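Local coordinates for protein haloacid dehalogenase-like hydrolase (Bacteroides thetaiotaomicron, PDB 4JB3) that catalyses the magnesium-dependent dephosphorylation of D-ribitol 5-phosphate and D-ribitol 1-phosphate, and also acts on the riboflavin precursor 5-amino-6-(5-phospho-D-ribitylamino)uracil, at residues I27-F31 / G32-V36; S130-N133 / P134-S138. All blocks are in the same frame, centred on the assembly; numbering follows the deposited sequence.

Contact 1 of 2, residues I27-F31 / G32-V36; sequences IVFDF and GGVIV. With NA (sodium ion), chain B.
D30 and G32 share a sodium ion at the turn that follows strand 26-29, the site of HAD motif I, where D30 is probably the catalytic nucleophile, as in other HAD hydrolases. Followed outward, the D30 side chain starts with CB, which packs on V34 CG2 at 3.9 Å. CG swings away from the backbone N (chi1 -166°), which carries the carboxylate to the metal side. D30 OD1 accepts F31 N at 2.7 Å, from above the carboxylate plane; S130 OG and K169 also bind this oxygen, and together with the metal these should fix the rotation of the carboxylate. D30 OD2 ends on the sodium at 2.2 Å, the same distance at which G32 O binds it. Two waters and D194 are its other ligands, and the site is probably the one the magnesium cofactor uses.

The loop closes on one acceptor. F31 O takes the N-H groups of V34, I35 and V36; the bond from I35 N is the shortest at 2.9 Å and lies in the carbonyl plane, while that from V36 N is the straightest, 171° at the hydrogen. A CB at G33 would run into the sodium, and the backbone angles of G33 by themselves call for glycine. Apolar contacts line the turn: V34 CG1 meets the F29 ring edge at CD1, 3.8 Å away, and V36 CG2 lies 3.7 Å from F31 CE1. Strand 26-29 runs between strands 125-130 and 189-192 in the parallel sheet; V34 reaches V192 of the latter, and I35 packs against L128 and helix 111-120.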
loop_
_atom_site.group_PDB
_atom_site.type_symbol
_atom_site.label_atom_id
_atom_site.label_comp_id
_atom_site.label_asym_id
_atom_site.label_seq_id
_atom_site.Cartn_x
_atom_site.Cartn_y
_atom_site.Cartn_z
ATOM N N ILE A 27 5.861 -8.040 -10.719
ATOM C CA ILE A 27 5.479 -8.154 -9.313
ATOM C C ILE A 27 4.715 -6.905 -8.932
ATOM O O ILE A 27 5.169 -5.795 -9.200
ATOM C CB ILE A 27 6.710 -8.320 -8.388
ATOM C CG1 ILE A 27 7.550 -9.523 -8.822
ATOM C CG2 ILE A 27 6.256 -8.499 -6.936
ATOM C CD1 ILE A 27 8.874 -9.674 -8.078
ATOM N N VAL A 28 3.541 -7.096 -8.336
ATOM C CA VAL A 28 2.674 -5.995 -7.916
ATOM C C VAL A 28 2.588 -6.046 -6.401
ATOM O O VAL A 28 2.130 -7.043 -5.845
ATOM C CB VAL A 28 1.264 -6.130 -8.535
ATOM C CG1 VAL A 28 0.345 -5.006 -8.047
ATOM C CG2 VAL A 28 1.340 -6.101 -10.066
ATOM N N PHE A 29 3.037 -4.982 -5.736
ATOM C CA PHE A 29 3.011 -4.887 -4.281
ATOM C C PHE A 29 1.930 -3.935 -3.786
ATOM O O PHE A 29 1.688 -2.884 -4.384
ATOM C CB PHE A 29 4.329 -4.296 -3.762
ATOM C CG PHE A 29 5.519 -5.201 -3.881
ATOM C CD1 PHE A 29 5.772 -6.185 -2.932
ATOM C CD2 PHE A 29 6.416 -5.034 -4.928
ATOM C CE1 PHE A 29 6.896 -7.008 -3.028
ATOM C CE2 PHE A 29 7.535 -5.839 -5.030
ATOM C CZ PHE A 29 7.774 -6.836 -4.079
ATOM N N ASP A 30 1.312 -4.269 -2.659
ATOM C CA ASP A 30 0.573 -3.290 -1.877
ATOM C C ASP A 30 1.592 -2.458 -1.086
ATOM O O ASP A 30 2.766 -2.844 -0.966
ATOM C CB ASP A 30 -0.367 -4.007 -0.916
ATOM C CG ASP A 30 -1.406 -3.081 -0.315
ATOM O OD1 ASP A 30 -1.515 -1.910 -0.740
ATOM O OD2 ASP A 30 -2.132 -3.537 0.580
ATOM N N PHE A 31 1.150 -1.317 -0.563
ATOM C CA PHE A 31 2.003 -0.453 0.251
ATOM C C PHE A 31 1.840 -0.850 1.728
ATOM O O PHE A 31 2.668 -1.598 2.268
ATOM C CB PHE A 31 1.634 1.017 0.009
ATOM C CG PHE A 31 2.488 1.999 0.766
ATOM C CD1 PHE A 31 3.853 2.085 0.520
ATOM C CD2 PHE A 31 1.927 2.832 1.721
ATOM C CE1 PHE A 31 4.641 2.987 1.215
ATOM C CE2 PHE A 31 2.713 3.744 2.417
ATOM C CZ PHE A 31 4.072 3.814 2.161
ATOM N N GLY A 32 0.783 -0.378 2.379
ATOM C CA GLY A 32 0.557 -0.715 3.774
ATOM C C GLY A 32 0.320 -2.204 3.968
ATOM O O GLY A 32 -0.457 -2.820 3.227
ATOM N N GLY A 33 0.990 -2.785 4.958
ATOM C CA GLY A 33 0.856 -4.201 5.247
ATOM C C GLY A 33 1.883 -5.062 4.536
ATOM O O GLY A 33 2.038 -6.238 4.873
ATOM N N VAL A 34 2.567 -4.488 3.550
ATOM C CA VAL A 34 3.546 -5.221 2.750
ATOM C C VAL A 34 4.894 -4.508 2.751
ATOM O O VAL A 34 5.870 -5.006 3.324
ATOM C CB VAL A 34 3.019 -5.460 1.314
ATOM C CG1 VAL A 34 4.082 -6.109 0.435
ATOM C CG2 VAL A 34 1.767 -6.337 1.365
ATOM N N ILE A 35 4.942 -3.325 2.154
ATOM C CA ILE A 35 6.191 -2.558 2.139
ATOM C C ILE A 35 6.423 -1.876 3.490
ATOM O O ILE A 35 7.549 -1.851 3.998
ATOM C CB ILE A 35 6.192 -1.542 0.990
ATOM C CG1 ILE A 35 6.233 -2.291 -0.345
ATOM C CG2 ILE A 35 7.378 -0.601 1.098
ATOM C CD1 ILE A 35 6.126 -1.402 -1.570
ATOM N N VAL A 36 5.357 -1.325 4.071
ATOM C CA VAL A 36 5.416 -0.670 5.376
ATOM C C VAL A 36 4.389 -1.321 6.311
ATOM O O VAL A 36 3.270 -1.619 5.887
ATOM C CB VAL A 36 5.127 0.853 5.259
ATOM C CG1 VAL A 36 5.276 1.531 6.601
ATOM C CG2 VAL A 36 6.066 1.505 4.232
HETATM NA NA NA B . -2.392 -3.850 2.788
HETATM O O HOH W 1 -3.339 -3.842 4.954
HETATM O O HOH W 2 -4.417 -4.937 2.099
#

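Contact 2 of 2, residues S130-N133 / P134-S138; sequences SNTN and PFVMS
N133 N-caps helix 134-140, which starts directly after the loop leaving strand 125-130 in this HAD hydrolase. Two kinds of bond hold the start of the helix. The first uses side chains: with chi1 at 64°, the N133 amide is tucked over its own backbone, and OD1 folds over the first turn to accept V136 N at 3.1 Å, nearly straight at the hydrogen (164°) though above the amide plane, and more weakly F135 N. S138 OG, also at this end of the helix, donates back to F135 O. The second is backbone: M137 N bonds to N133 O at 3.0 Å, the first i to i+4 bond of the helix.

At the other branch of the amide, N133 ND2 donates to E72, which ties the cap to helix 66-72. With alanine in place of N133, V136 N would probably lose its capping acceptor, F135 N its weak one, and E72 this donor, weakening the first turn.

Van der Waals contacts fill in around the cap. V136 CG2 touches both N133 OD1 and ND2, at 3.7 Å each, and OD1 also sits at the edge of the F135 ring. That ring meets W102 of helix 95-103 with nearly parallel planes. The thioether chain of M137 runs across T132, whose CG2 lies 3.7 Å from M137 CG, and then doubles back. V136 CB is 3.6 Å from T132 OG1, and the fold in the chain brings the methyl M137 CE alongside that same T132 OG1, at 3.3 Å.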
loop_
_atom_site.group_PDB
_atom_site.type_symbol
_atom_site.label_atom_id
_atom_site.label_comp_id
_atom_site.label_asym_id
_atom_site.label_seq_id
_atom_site.Cartn_x
_atom_site.Cartn_y
_atom_site.Cartn_z
ATOM N N SER A 130 -2.368 0.064 -4.626
ATOM C CA SER A 130 -2.672 0.290 -3.223
ATOM C C SER A 130 -3.847 1.198 -2.961
ATOM O O SER A 130 -4.076 2.190 -3.681
ATOM C CB SER A 130 -1.438 0.846 -2.506
ATOM O OG SER A 130 -1.621 0.798 -1.098
ATOM N N ASN A 131 -4.585 0.860 -1.910
ATOM C CA ASN A 131 -5.532 1.782 -1.318
ATOM C C ASN A 131 -4.779 2.798 -0.489
ATOM O O ASN A 131 -4.130 2.460 0.514
ATOM C CB ASN A 131 -6.504 1.047 -0.405
ATOM C CG ASN A 131 -7.442 0.153 -1.156
ATOM O OD1 ASN A 131 -7.511 0.189 -2.384
ATOM N ND2 ASN A 131 -8.184 -0.664 -0.419
ATOM N N THR A 132 -4.867 4.051 -0.903
ATOM C CA THR A 132 -4.135 5.086 -0.214
ATOM C C THR A 132 -4.774 6.440 -0.472
ATOM O O THR A 132 -5.882 6.518 -1.003
ATOM C CB THR A 132 -2.615 5.026 -0.573
ATOM O OG1 THR A 132 -1.862 5.845 0.332
ATOM C CG2 THR A 132 -2.363 5.449 -2.015
ATOM N N ASN A 133 -4.079 7.501 -0.074
ATOM C CA ASN A 133 -4.645 8.830 -0.117
ATOM C C ASN A 133 -3.528 9.859 -0.188
ATOM O O ASN A 133 -2.364 9.519 0.049
ATOM C CB ASN A 133 -5.577 9.037 1.085
ATOM C CG ASN A 133 -4.853 8.978 2.399
ATOM O OD1 ASN A 133 -4.071 9.869 2.729
ATOM N ND2 ASN A 133 -5.111 7.924 3.166
ATOM N N PRO A 134 -3.864 11.109 -0.541
ATOM C CA PRO A 134 -2.837 12.147 -0.692
ATOM C C PRO A 134 -2.044 12.448 0.570
ATOM O O PRO A 134 -0.884 12.866 0.462
ATOM C CB PRO A 134 -3.646 13.379 -1.105
ATOM C CG PRO A 134 -4.854 12.826 -1.771
ATOM C CD PRO A 134 -5.182 11.568 -1.018
ATOM N N PHE A 135 -2.635 12.254 1.747
ATOM C CA PHE A 135 -1.886 12.537 2.967
ATOM C C PHE A 135 -0.717 11.575 3.088
ATOM O O PHE A 135 0.431 11.983 3.334
ATOM C CB PHE A 135 -2.774 12.412 4.204
ATOM C CG PHE A 135 -3.891 13.408 4.255
ATOM C CD1 PHE A 135 -3.670 14.707 4.709
ATOM C CD2 PHE A 135 -5.174 13.042 3.877
ATOM C CE1 PHE A 135 -4.713 15.635 4.760
ATOM C CE2 PHE A 135 -6.229 13.965 3.931
ATOM C CZ PHE A 135 -5.990 15.266 4.366
ATOM N N VAL A 136 -1.010 10.291 2.939
ATOM C CA VAL A 136 0.020 9.268 3.047
ATOM C C VAL A 136 1.057 9.405 1.932
ATOM O O VAL A 136 2.262 9.324 2.175
ATOM C CB VAL A 136 -0.607 7.866 3.042
ATOM C CG1 VAL A 136 0.477 6.770 3.048
ATOM C CG2 VAL A 136 -1.546 7.713 4.247
ATOM N N MET A 137 0.587 9.633 0.713
ATOM C CA MET A 137 1.496 9.732 -0.425
ATOM C C MET A 137 2.374 10.989 -0.423
ATOM O O MET A 137 3.468 10.983 -0.989
ATOM C CB MET A 137 0.728 9.568 -1.740
ATOM C CG MET A 137 0.225 8.141 -1.981
ATOM S SD MET A 137 1.542 6.897 -2.079
ATOM C CE MET A 137 1.373 6.107 -0.491
ATOM N N SER A 138 1.930 12.060 0.226
ATOM C CA SER A 138 2.794 13.233 0.324
ATOM C C SER A 138 4.074 12.911 1.095
ATOM O O SER A 138 5.120 13.508 0.845
ATOM C CB SER A 138 2.055 14.419 0.942
ATOM O OG SER A 138 1.814 14.220 2.318
#

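Contacts 1 and 2 lie at the C-terminal ends of two adjacent parallel strands, 26-29 and 125-130, with centres about 13 Å apart, and they meet beside the metal site. The link is polar at S130, whose OG lies 2.7 Å from D30 OD1, a probable hydrogen bond that would help position the presumed nucleophile. It is apolar at F31: F31 CE2 packs 3.8 Å from V136 CG1 and 4.0 Å from M137 CE, joining the turn 31-35 to the helix capped by N133. Contact 1 thus carries the sodium itself, whereas the T132 side chain stays about 9 Å from it, and the N133 side chain lies about 4 Å from a bound glycerol.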